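Local coordinates for flavin reductase domain protein, FMN-binding (PDB 3HMZ) that binds flavin mononucleotide and probably acts as a flavin-reductase-like oxidoreductase with NAD or NADP as partner, at residues Y23-H28 and I155-D160; D42-A47 and P124-C129; L60-D65 and G78-Q83; F116-H121 and S130-C135. All blocks are in the same frame, centred on the assembly; numbering follows the deposited sequence.

Contact 1. Residues Y23-H28 and I155-D160; sequences YRLLNH and IGAWAD
L25 reaches across to A157 and A159, and its fork alone makes the side-chain contact between the two segments. Its CB bond is directed at strand 155-160, and CG leaves it anti to the carbonyl carbon (chi1 -63°), which carries the two methyls on to the strand. CD1 arrives at A157 CB, 4.0 Å away, and lies 4.2 Å from the backbone O of W158. CD2 diverges to A159 CB at 4.1 Å. One leucine thus bridges two alanines, two positions apart, on the same side of the strand, while the CB of W158 between them points away and its indole meets F125. The strand belongs to the curled antiparallel sheet of the FMN-binding split barrel, and 23-28 is part of the loop linking strands 14-16 and 32-38, laid against it. A131, L133, F164 and W169 also touch L25. Within the loop, R24 NE donates an almost straight bond (175°) to Y23 OH, 3.0 Å away and in the guanidinium plane. Beyond it, N27 OD1 accepts a hydrogen bond from W49 NE1 of the second subunit.

Contact 2. Residues D42-A47 and P124-C129; sequences DNVMAA and PFVAGC. With FMN (flavin mononucleotide), chain B; EDO (1,2-ethanediol), chain E.
D42 and V44 of one barrel strand meet P124 and V126 of the short strand region 124-129, on the side of the split-barrel strand turned away from the flavin. The apolar part is a tip-to-tip meeting of valines: V126 CG2 lies 3.8 Å from V44 CG2, with V44 CG1 only slightly farther. Both residues have CG1 anti to the backbone N (chi1 -180° and 179°), which leaves CG2 beside it in each. L115 also touches both valines. At the other end the D42 carboxylate lies obliquely across the proline ring, with OD1 3.4 Å from P124 CG. That oxygen also forms a salt bridge with R37 NE, while P124 CB and CG lie against it in van der Waals contact.

Alternation turns N43 and M45 to the FMN, and A46 joins them through its backbone. N43 ND2 donates to phosphate oxygen O1P at 2.8 Å, nearly straight at 173°. The ribityl O2' of FMN gives its proton to A46 O at 2.8 Å and receives a weak bond from A46 N. Van der Waals contact completes this side: the selenomethionine M45 bends at chi3 and brings its CE methyl to 3.3 Å from FMN C2.

Contact 3. Residues L60-D65 and G78-Q83; sequences LTVVLD and GMFVIQ. With FMN (flavin mononucleotide), chain B; EDO (1,2-ethanediol), chain I.
Strand 60-63, with L60 and V62, crosses strand 79-83, with F80 and I82, almost perpendicularly, at 94° and with the segment axes 10.3 Å apart at their closest. That separation is too wide for backbone pairing, and the gap is filled by side chains: the CB bonds of all four residues point at the opposite strand, as expected for two walls of a barrel facing each other over its core.

L60 splits its fork between two partners. CD2 lies 3.9 Å from I82 CG1, the two side chains running past each other in opposite directions, while CD1 comes to the edge of the F80 ring, near its plane, 4.2 Å from CE2. The V62 and F80 side chains come at each other from opposite directions, and V62 CG1 lies oblique to the ring, 4.1 Å from F80 CZ. I82 CG1 lies in the plane of the ring at its edge, as L60 CD1 nearly does, and aliphatic groups from both strands therefore border the phenyl.

Just beyond, the 60-65 backbone turns to the flavin. FMN N3 donates to V63 O at 2.8 Å, and D65 N donates to FMN O2 at 2.8 Å, together reading the pyrimidine edge.

Helix 69-77 lies between the two segments in sequence, and G78, with positive phi, is the first residue beyond it. L60 and F80 both touch C135 of strand 131-138, F80 also meets A152 of strand 149-160, and F80 and I82 rest on V34 of strand 32-38. On the outer side, T61 and V63 pack on L149 and L53 of the second subunit.

Contact 4. Residues F116-H121 and S130-C135; sequences FEMAGH and SAWLAC
F116 and W132 form an offset edge-to-face aromatic pair that lays the loop between the short antiparallel strands 115-116 and 125-126 against strand 131-138 of the split barrel. The ring planes stand at 86°, with 5.2 Å between the centroids of the phenyl and the five-membered indole ring. The phenyl points an edge at the indole face: CZ is 3.7 Å from W132 CE2, and CE1 is a little farther away over NE1. F116 achieves this with CG between its backbone N and carbonyl carbon (chi1 69°). The indole is fixed in rotation by a bond outside the pair, since NE1 is hydrogen-bonded to V126 O.

Aliphatic contact adds to the stack. The selenomethionine M118 crosses W132 at about a right angle, its chain bent at chi3, so that the terminal CE comes obliquely to 4.2 Å from CD2, while SE lies in the plane of the F116 ring at its edge. M118 therefore fills the corner between the two aromatic groups. It also touches I14 and W158.

The third kind of contact is CH-pi. A134 CB sits over one face of the H121 imidazole, 4.3 Å from the ring centroid and 16° off its normal.

A119 and G120, both with positive phi, are the corners of a type I' turn that runs from M118 to H121. This reversal brings H121 beside A134. Its closing backbone bond is weak, with H121 N 3.4 Å from M118 O.

In the fold
Contact 3 is the barrel's inner core, wholly apolar between crossed strands. Contacts 1 and 2 are also buried but pack outer loops or a short strand against barrel strands, with aliphatic meetings and, in contact 2, a carboxylate beside a proline. Contact 4 is partly exposed and relies on aromatic rings. Strands 149-160 and 131-138 are neighbours, so contacts 1 and 4 are joined by backbone bonds, and strand 79-84 pairs with 131-138 from its other edge, joining contact 3. Q83 OE1 links contact 3 to V126 of contact 2. The FMN borders contacts 2 and 3, while contacts 1 and 3 both reach the second subunit.

Contact 1. Residues Y23-H28 and I155-D160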
# COMPACT_ATOMS: atom_id res chain seq x y z
N TYR A 23 6.05 3.82 10.74
CA TYR A 23 5.16 3.90 9.54
C TYR A 23 5.97 3.95 8.23
O TYR A 23 5.51 3.48 7.18
CB TYR A 23 4.21 5.10 9.60
CG TYR A 23 4.89 6.41 9.31
CD1 TYR A 23 5.61 7.11 10.29
CD2 TYR A 23 4.86 6.93 8.03
CE1 TYR A 23 6.30 8.27 9.98
CE2 TYR A 23 5.54 8.10 7.73
CZ TYR A 23 6.24 8.78 8.70
OH TYR A 23 6.93 9.93 8.38
N ARG A 24 7.19 4.49 8.31
CA ARG A 24 8.03 4.61 7.10
C ARG A 24 8.44 3.26 6.51
O ARG A 24 8.74 3.15 5.34
CB ARG A 24 9.26 5.44 7.38
CG ARG A 24 8.90 6.88 7.70
CD ARG A 24 10.11 7.68 7.86
NE ARG A 24 9.81 9.05 8.26
CZ ARG A 24 10.75 9.95 8.50
NH1 ARG A 24 12.03 9.63 8.44
NH2 ARG A 24 10.40 11.18 8.86
N LEU A 25 8.41 2.22 7.36
CA LEU A 25 8.74 0.88 6.92
C LEU A 25 7.74 0.37 5.87
O LEU A 25 8.05 -0.55 5.11
CB LEU A 25 8.79 -0.08 8.12
CG LEU A 25 9.87 0.27 9.16
CD1 LEU A 25 9.73 -0.57 10.44
CD2 LEU A 25 11.30 0.16 8.58
N LEU A 26 6.51 0.91 5.87
CA LEU A 26 5.47 0.47 4.96
C LEU A 26 5.02 1.54 3.98
O LEU A 26 4.11 1.30 3.20
CB LEU A 26 4.24 0.01 5.76
CG LEU A 26 4.47 -1.13 6.74
CD1 LEU A 26 3.19 -1.47 7.49
CD2 LEU A 26 5.07 -2.37 6.06
N ASN A 27 5.61 2.74 4.05
CA ASN A 27 5.06 3.89 3.32
C ASN A 27 5.08 3.74 1.80
O ASN A 27 4.17 4.22 1.13
CB ASN A 27 5.73 5.18 3.77
CG ASN A 27 4.75 6.25 4.15
OD1 ASN A 27 3.66 5.96 4.60
ND2 ASN A 27 5.18 7.49 4.06
N HIS A 28 6.09 3.02 1.31
CA HIS A 28 6.25 2.75 -0.10
C HIS A 28 5.35 1.60 -0.62
O HIS A 28 5.43 1.23 -1.79
CB HIS A 28 7.71 2.52 -0.45
CG HIS A 28 8.31 1.34 0.22
ND1 HIS A 28 8.35 1.20 1.60
CD2 HIS A 28 8.98 0.30 -0.29
CE1 HIS A 28 8.97 0.07 1.89
NE2 HIS A 28 9.36 -0.51 0.76
N ILE A 155 3.42 -1.95 18.18
CA ILE A 155 4.04 -1.83 19.51
C ILE A 155 5.55 -1.96 19.54
O ILE A 155 6.16 -1.78 20.59
CB ILE A 155 3.36 -2.83 20.52
CG1 ILE A 155 3.59 -4.29 20.13
CG2 ILE A 155 1.83 -2.50 20.61
CD1 ILE A 155 3.04 -5.33 21.16
N GLY A 156 6.14 -2.33 18.41
CA GLY A 156 7.57 -2.45 18.30
C GLY A 156 7.93 -2.53 16.83
O GLY A 156 7.12 -3.03 16.03
N ALA A 157 9.11 -2.00 16.48
CA ALA A 157 9.57 -2.01 15.10
C ALA A 157 11.07 -2.14 15.06
O ALA A 157 11.78 -1.57 15.93
CB ALA A 157 9.09 -0.76 14.39
N TRP A 158 11.58 -2.89 14.07
CA TRP A 158 13.01 -3.15 13.92
C TRP A 158 13.32 -3.28 12.44
O TRP A 158 12.44 -3.59 11.65
CB TRP A 158 13.43 -4.47 14.63
CG TRP A 158 12.98 -4.56 16.05
CD1 TRP A 158 13.71 -4.21 17.16
CD2 TRP A 158 11.69 -4.94 16.53
NE1 TRP A 158 12.99 -4.41 18.30
CE2 TRP A 158 11.74 -4.87 17.95
CE3 TRP A 158 10.52 -5.39 15.92
CZ2 TRP A 158 10.64 -5.22 18.76
CZ3 TRP A 158 9.43 -5.75 16.73
CH2 TRP A 158 9.50 -5.65 18.14
N ALA A 159 14.57 -3.08 12.07
CA ALA A 159 14.99 -3.25 10.70
C ALA A 159 16.46 -3.54 10.55
O ALA A 159 17.27 -3.19 11.42
CB ALA A 159 14.59 -1.98 9.85
N ASP A 160 16.78 -4.15 9.42
CA ASP A 160 18.16 -4.41 9.00
C ASP A 160 18.78 -3.06 8.65
O ASP A 160 18.37 -2.43 7.67
CB ASP A 160 18.10 -5.37 7.80
CG ASP A 160 19.41 -5.63 7.16
OD1 ASP A 160 20.42 -4.97 7.46
OD2 ASP A 160 19.38 -6.54 6.30

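Contact 2. Residues D42-A47 and P124-C129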
# COMPACT_ATOMS: atom_id res chain seq x y z
N ASP A 42 2.98 -21.77 14.84
CA ASP A 42 3.30 -20.56 14.06
C ASP A 42 2.82 -20.69 12.64
O ASP A 42 2.72 -21.78 12.07
CB ASP A 42 4.83 -20.35 14.07
CG ASP A 42 5.36 -19.97 15.43
OD1 ASP A 42 4.71 -19.18 16.12
OD2 ASP A 42 6.47 -20.40 15.81
N ASN A 43 2.54 -19.54 12.03
CA ASN A 43 2.20 -19.49 10.65
C ASN A 43 2.65 -18.18 10.02
O ASN A 43 2.88 -17.20 10.72
CB ASN A 43 0.70 -19.66 10.40
CG ASN A 43 0.39 -20.15 9.01
OD1 ASN A 43 1.25 -20.70 8.31
ND2 ASN A 43 -0.86 -19.95 8.59
N VAL A 44 2.82 -18.24 8.71
CA VAL A 44 3.20 -17.09 7.90
C VAL A 44 2.37 -17.16 6.59
O VAL A 44 2.27 -18.22 5.99
CB VAL A 44 4.72 -17.10 7.56
CG1 VAL A 44 5.11 -15.85 6.69
CG2 VAL A 44 5.61 -17.26 8.82
N MSE A 45 1.85 -16.02 6.15
CA MSE A 45 1.24 -15.87 4.84
C MSE A 45 1.71 -14.56 4.20
O MSE A 45 2.33 -13.73 4.87
CB MSE A 45 -0.29 -15.85 4.92
CG MSE A 45 -0.88 -14.70 5.74
SE MSE A 45 -2.79 -14.57 5.62
CE MSE A 45 -2.98 -13.02 4.50
N ALA A 46 1.42 -14.41 2.91
CA ALA A 46 1.73 -13.18 2.17
C ALA A 46 0.49 -12.27 2.20
O ALA A 46 -0.66 -12.75 2.11
CB ALA A 46 2.14 -13.45 0.75
N ALA A 47 0.72 -10.97 2.34
CA ALA A 47 -0.34 -9.97 2.24
C ALA A 47 0.13 -8.75 1.45
O ALA A 47 1.06 -8.05 1.87
CB ALA A 47 -0.89 -9.52 3.61
N PRO A 124 6.34 -15.11 16.24
CA PRO A 124 7.33 -15.54 15.25
C PRO A 124 7.68 -14.41 14.29
O PRO A 124 6.77 -13.76 13.75
CB PRO A 124 6.59 -16.64 14.50
CG PRO A 124 5.14 -16.23 14.55
CD PRO A 124 4.97 -15.41 15.78
N PHE A 125 8.97 -14.18 14.11
CA PHE A 125 9.50 -13.21 13.16
C PHE A 125 10.21 -14.00 12.04
O PHE A 125 10.89 -15.01 12.32
CB PHE A 125 10.50 -12.30 13.84
CG PHE A 125 9.90 -11.37 14.86
CD1 PHE A 125 9.53 -11.82 16.11
CD2 PHE A 125 9.70 -10.04 14.56
CE1 PHE A 125 8.98 -10.93 17.04
CE2 PHE A 125 9.20 -9.16 15.48
CZ PHE A 125 8.82 -9.62 16.75
N VAL A 126 10.10 -13.53 10.80
CA VAL A 126 10.70 -14.22 9.66
C VAL A 126 12.13 -13.75 9.42
O VAL A 126 12.37 -12.57 9.17
CB VAL A 126 9.83 -14.11 8.40
CG1 VAL A 126 10.49 -14.82 7.21
CG2 VAL A 126 8.37 -14.62 8.66
N ALA A 127 13.08 -14.67 9.51
CA ALA A 127 14.48 -14.37 9.20
C ALA A 127 14.66 -13.95 7.75
O ALA A 127 13.98 -14.47 6.87
CB ALA A 127 15.39 -15.61 9.48
N GLY A 128 15.54 -12.98 7.52
CA GLY A 128 15.91 -12.53 6.19
C GLY A 128 15.15 -11.32 5.69
O GLY A 128 15.52 -10.75 4.66
N CYS A 129 14.07 -10.93 6.37
CA CYS A 129 13.30 -9.76 5.95
C CYS A 129 14.13 -8.50 6.26
O CYS A 129 15.16 -8.57 6.95
CB CYS A 129 11.99 -9.70 6.71
SG CYS A 129 10.91 -11.11 6.31
N1 FMN B . -4.49 -13.03 1.36
C2 FMN B . -5.15 -12.10 2.13
O2 FMN B . -6.05 -12.48 2.88
N3 FMN B . -4.76 -10.78 2.08
C4 FMN B . -3.78 -10.32 1.25
O4 FMN B . -3.51 -9.09 1.25
C4A FMN B . -3.13 -11.28 0.45
N5 FMN B . -2.10 -10.91 -0.40
C5A FMN B . -1.31 -11.84 -1.05
C6 FMN B . -0.16 -11.45 -1.76
C7 FMN B . 0.62 -12.39 -2.43
C7M FMN B . 1.85 -11.96 -3.17
C8 FMN B . 0.25 -13.73 -2.40
C8M FMN B . 1.06 -14.78 -3.13
C9 FMN B . -0.89 -14.10 -1.69
C9A FMN B . -1.69 -13.20 -1.01
N10 FMN B . -2.82 -13.56 -0.27
C10 FMN B . -3.48 -12.62 0.50
C1' FMN B . -3.21 -15.00 -0.08
C2' FMN B . -2.69 -15.66 1.20
O2' FMN B . -1.31 -15.34 1.45
C3' FMN B . -2.90 -17.16 1.01
O3' FMN B . -4.29 -17.43 0.95
C4' FMN B . -2.14 -18.03 2.03
O4' FMN B . -2.04 -19.33 1.47
C5' FMN B . -2.81 -18.11 3.39
O5' FMN B . -2.03 -19.01 4.19
P FMN B . -2.63 -19.58 5.56
O1P FMN B . -1.60 -20.62 5.97
O2P FMN B . -2.80 -18.47 6.56
O3P FMN B . -3.97 -20.20 5.26
C1 EDO E . 18.01 -12.03 11.94
O1 EDO E . 17.53 -12.41 13.24
C2 EDO E . 16.89 -12.20 10.94
O2 EDO E . 17.23 -11.92 9.59

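Contact 3. Residues L60-D65 and G78-Q83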
# COMPACT_ATOMS: atom_id res chain seq x y z
N LEU A 60 -1.69 0.20 11.71
CA LEU A 60 -1.80 -0.32 10.35
C LEU A 60 -3.07 -1.11 10.15
O LEU A 60 -3.76 -1.48 11.13
CB LEU A 60 -0.52 -1.08 9.95
CG LEU A 60 -0.15 -2.32 10.78
CD1 LEU A 60 -1.09 -3.54 10.55
CD2 LEU A 60 1.29 -2.71 10.43
N THR A 61 -3.42 -1.28 8.88
CA THR A 61 -4.51 -2.12 8.47
C THR A 61 -3.96 -3.31 7.72
O THR A 61 -2.92 -3.20 7.04
CB THR A 61 -5.55 -1.40 7.57
OG1 THR A 61 -4.89 -0.85 6.42
CG2 THR A 61 -6.31 -0.30 8.36
N VAL A 62 -4.67 -4.43 7.76
CA VAL A 62 -4.39 -5.58 6.89
C VAL A 62 -5.72 -6.29 6.58
O VAL A 62 -6.61 -6.36 7.43
CB VAL A 62 -3.31 -6.51 7.45
CG1 VAL A 62 -3.73 -7.19 8.81
CG2 VAL A 62 -2.88 -7.50 6.38
N VAL A 63 -5.86 -6.72 5.34
CA VAL A 63 -7.03 -7.45 4.88
C VAL A 63 -6.68 -8.93 4.92
O VAL A 63 -5.70 -9.36 4.30
CB VAL A 63 -7.45 -7.01 3.48
CG1 VAL A 63 -8.73 -7.72 3.11
CG2 VAL A 63 -7.61 -5.48 3.42
N LEU A 64 -7.47 -9.70 5.67
CA LEU A 64 -7.21 -11.14 5.86
C LEU A 64 -8.45 -11.92 5.45
O LEU A 64 -9.49 -11.84 6.10
CB LEU A 64 -6.85 -11.43 7.30
CG LEU A 64 -5.68 -10.65 7.90
CD1 LEU A 64 -5.61 -10.87 9.44
CD2 LEU A 64 -4.38 -10.99 7.21
N ASP A 65 -8.32 -12.73 4.42
CA ASP A 65 -9.46 -13.51 3.93
C ASP A 65 -9.90 -14.53 4.99
O ASP A 65 -9.09 -15.08 5.73
CB ASP A 65 -9.09 -14.20 2.64
CG ASP A 65 -10.29 -14.77 1.94
OD1 ASP A 65 -10.64 -15.94 2.24
OD2 ASP A 65 -10.88 -14.06 1.09
N GLY A 78 -4.78 -12.23 19.09
CA GLY A 78 -4.79 -10.77 19.08
C GLY A 78 -3.46 -10.09 18.79
O GLY A 78 -3.30 -8.90 19.06
N MSE A 79 -2.49 -10.87 18.29
CA MSE A 79 -1.13 -10.38 18.03
C MSE A 79 -0.62 -10.96 16.72
O MSE A 79 -0.96 -12.07 16.34
CB MSE A 79 -0.18 -10.87 19.13
CG MSE A 79 -0.46 -10.40 20.55
SE MSE A 79 -0.05 -8.53 20.80
CE MSE A 79 1.78 -8.38 20.20
N PHE A 80 0.24 -10.21 16.05
CA PHE A 80 0.88 -10.69 14.83
C PHE A 80 2.09 -9.81 14.52
O PHE A 80 2.30 -8.77 15.15
CB PHE A 80 -0.11 -10.76 13.64
CG PHE A 80 -0.80 -9.45 13.32
CD1 PHE A 80 -1.98 -9.08 13.98
CD2 PHE A 80 -0.33 -8.65 12.28
CE1 PHE A 80 -2.63 -7.92 13.67
CE2 PHE A 80 -1.01 -7.48 11.95
CZ PHE A 80 -2.17 -7.12 12.65
N VAL A 81 2.87 -10.27 13.54
CA VAL A 81 4.01 -9.51 13.05
C VAL A 81 3.75 -9.26 11.55
O VAL A 81 3.28 -10.13 10.79
CB VAL A 81 5.37 -10.21 13.24
CG1 VAL A 81 6.53 -9.39 12.60
CG2 VAL A 81 5.64 -10.51 14.73
N ILE A 82 4.05 -8.02 11.16
CA ILE A 82 4.09 -7.60 9.74
C ILE A 82 5.57 -7.39 9.44
O ILE A 82 6.27 -6.70 10.17
CB ILE A 82 3.32 -6.30 9.49
CG1 ILE A 82 1.82 -6.53 9.73
CG2 ILE A 82 3.57 -5.75 8.07
CD1 ILE A 82 1.17 -7.56 8.80
N GLN A 83 6.05 -8.03 8.39
CA GLN A 83 7.45 -7.91 8.02
C GLN A 83 7.60 -7.76 6.52
O GLN A 83 6.77 -8.23 5.75
CB GLN A 83 8.29 -9.07 8.58
CG GLN A 83 7.76 -10.48 8.27
CD GLN A 83 7.29 -11.20 9.49
OE1 GLN A 83 8.14 -11.56 10.32
NE2 GLN A 83 5.98 -11.44 9.59
N1 FMN B . -4.49 -13.03 1.36
C2 FMN B . -5.15 -12.10 2.13
O2 FMN B . -6.05 -12.48 2.88
N3 FMN B . -4.76 -10.78 2.08
C4 FMN B . -3.78 -10.32 1.25
O4 FMN B . -3.51 -9.09 1.25
C4A FMN B . -3.13 -11.28 0.45
N5 FMN B . -2.10 -10.91 -0.40
C5A FMN B . -1.31 -11.84 -1.05
C6 FMN B . -0.16 -11.45 -1.76
C7 FMN B . 0.62 -12.39 -2.43
C7M FMN B . 1.85 -11.96 -3.17
C8 FMN B . 0.25 -13.73 -2.40
C8M FMN B . 1.06 -14.78 -3.13
C9 FMN B . -0.89 -14.10 -1.69
C9A FMN B . -1.69 -13.20 -1.01
N10 FMN B . -2.82 -13.56 -0.27
C10 FMN B . -3.48 -12.62 0.50
C1' FMN B . -3.21 -15.00 -0.08
C2' FMN B . -2.69 -15.66 1.20
O2' FMN B . -1.31 -15.34 1.45
C3' FMN B . -2.90 -17.16 1.01
O3' FMN B . -4.29 -17.43 0.95
C4' FMN B . -2.14 -18.03 2.03
O4' FMN B . -2.04 -19.33 1.47
C5' FMN B . -2.81 -18.11 3.39
O5' FMN B . -2.03 -19.01 4.19
P FMN B . -2.63 -19.58 5.56
O1P FMN B . -1.60 -20.62 5.97
O2P FMN B . -2.80 -18.47 6.56
O3P FMN B . -3.97 -20.20 5.26
C1 EDO I . -9.52 -10.65 0.70
O1 EDO I . -9.48 -11.94 0.08
C2 EDO I . -10.66 -10.60 1.70
O2 EDO I . -11.89 -10.12 1.14

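Contact 4. Residues F116-H121 and S130-C135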
# COMPACT_ATOMS: atom_id res chain seq x y z
N PHE A 116 12.42 -16.64 14.02
CA PHE A 116 13.13 -16.26 15.23
C PHE A 116 12.21 -15.49 16.14
O PHE A 116 11.11 -15.11 15.75
CB PHE A 116 14.41 -15.47 14.92
CG PHE A 116 14.20 -14.07 14.34
CD1 PHE A 116 13.94 -13.85 13.00
CD2 PHE A 116 14.25 -12.95 15.17
CE1 PHE A 116 13.77 -12.56 12.49
CE2 PHE A 116 14.10 -11.66 14.68
CZ PHE A 116 13.85 -11.46 13.32
N GLU A 117 12.67 -15.27 17.36
CA GLU A 117 11.91 -14.53 18.38
C GLU A 117 12.68 -13.29 18.78
O GLU A 117 13.92 -13.27 18.76
CB GLU A 117 11.64 -15.40 19.58
CG GLU A 117 10.66 -16.52 19.23
CD GLU A 117 10.29 -17.40 20.40
OE1 GLU A 117 11.04 -17.45 21.39
OE2 GLU A 117 9.28 -18.11 20.29
N MSE A 118 11.95 -12.26 19.18
CA MSE A 118 12.59 -10.97 19.44
C MSE A 118 11.90 -10.14 20.47
O MSE A 118 10.70 -10.10 20.45
CB MSE A 118 12.54 -10.14 18.11
CG MSE A 118 13.75 -9.36 17.98
SE MSE A 118 14.15 -8.20 16.61
CE MSE A 118 12.75 -8.36 15.29
N ALA A 119 12.68 -9.46 21.33
CA ALA A 119 12.17 -8.50 22.33
C ALA A 119 11.13 -9.05 23.36
O ALA A 119 10.22 -8.31 23.74
CB ALA A 119 11.62 -7.25 21.59
N GLY A 120 11.27 -10.30 23.79
CA GLY A 120 10.31 -10.96 24.71
C GLY A 120 8.86 -11.20 24.24
O GLY A 120 8.01 -11.61 25.03
N HIS A 121 8.56 -10.96 22.96
CA HIS A 121 7.23 -11.18 22.39
C HIS A 121 6.99 -12.67 22.19
O HIS A 121 7.93 -13.42 21.90
CB HIS A 121 7.17 -10.48 21.00
CG HIS A 121 7.23 -8.99 21.09
ND1 HIS A 121 6.14 -8.24 21.46
CD2 HIS A 121 8.26 -8.12 20.95
CE1 HIS A 121 6.48 -6.96 21.48
NE2 HIS A 121 7.76 -6.86 21.21
N SER A 130 13.69 -7.38 5.70
CA SER A 130 14.36 -6.11 5.94
C SER A 130 13.84 -5.37 7.18
O SER A 130 14.54 -4.53 7.71
CB SER A 130 14.28 -5.21 4.72
OG SER A 130 12.95 -4.97 4.39
N ALA A 131 12.59 -5.64 7.57
CA ALA A 131 11.96 -4.90 8.65
C ALA A 131 10.82 -5.71 9.22
O ALA A 131 10.22 -6.53 8.51
CB ALA A 131 11.43 -3.54 8.11
N TRP A 132 10.54 -5.47 10.51
CA TRP A 132 9.51 -6.18 11.25
C TRP A 132 8.76 -5.20 12.15
O TRP A 132 9.39 -4.32 12.76
CB TRP A 132 10.11 -7.25 12.14
CG TRP A 132 11.02 -8.24 11.46
CD1 TRP A 132 10.69 -9.49 11.04
CD2 TRP A 132 12.41 -8.07 11.16
NE1 TRP A 132 11.77 -10.10 10.46
CE2 TRP A 132 12.84 -9.24 10.52
CE3 TRP A 132 13.31 -7.02 11.33
CZ2 TRP A 132 14.14 -9.40 10.09
CZ3 TRP A 132 14.59 -7.18 10.92
CH2 TRP A 132 15.00 -8.36 10.30
N LEU A 133 7.44 -5.37 12.24
CA LEU A 133 6.57 -4.58 13.06
C LEU A 133 5.71 -5.53 13.91
O LEU A 133 4.94 -6.33 13.36
CB LEU A 133 5.68 -3.68 12.20
CG LEU A 133 6.37 -2.68 11.25
CD1 LEU A 133 6.75 -3.28 9.88
CD2 LEU A 133 5.47 -1.44 11.02
N ALA A 134 5.87 -5.46 15.24
CA ALA A 134 5.04 -6.24 16.19
C ALA A 134 3.71 -5.49 16.36
O ALA A 134 3.71 -4.29 16.63
CB ALA A 134 5.74 -6.39 17.48
N CYS A 135 2.61 -6.22 16.20
CA CYS A 135 1.27 -5.63 16.14
C CYS A 135 0.31 -6.26 17.14
O CYS A 135 0.28 -7.47 17.33
CB CYS A 135 0.69 -5.82 14.75
SG CYS A 135 1.63 -5.04 13.42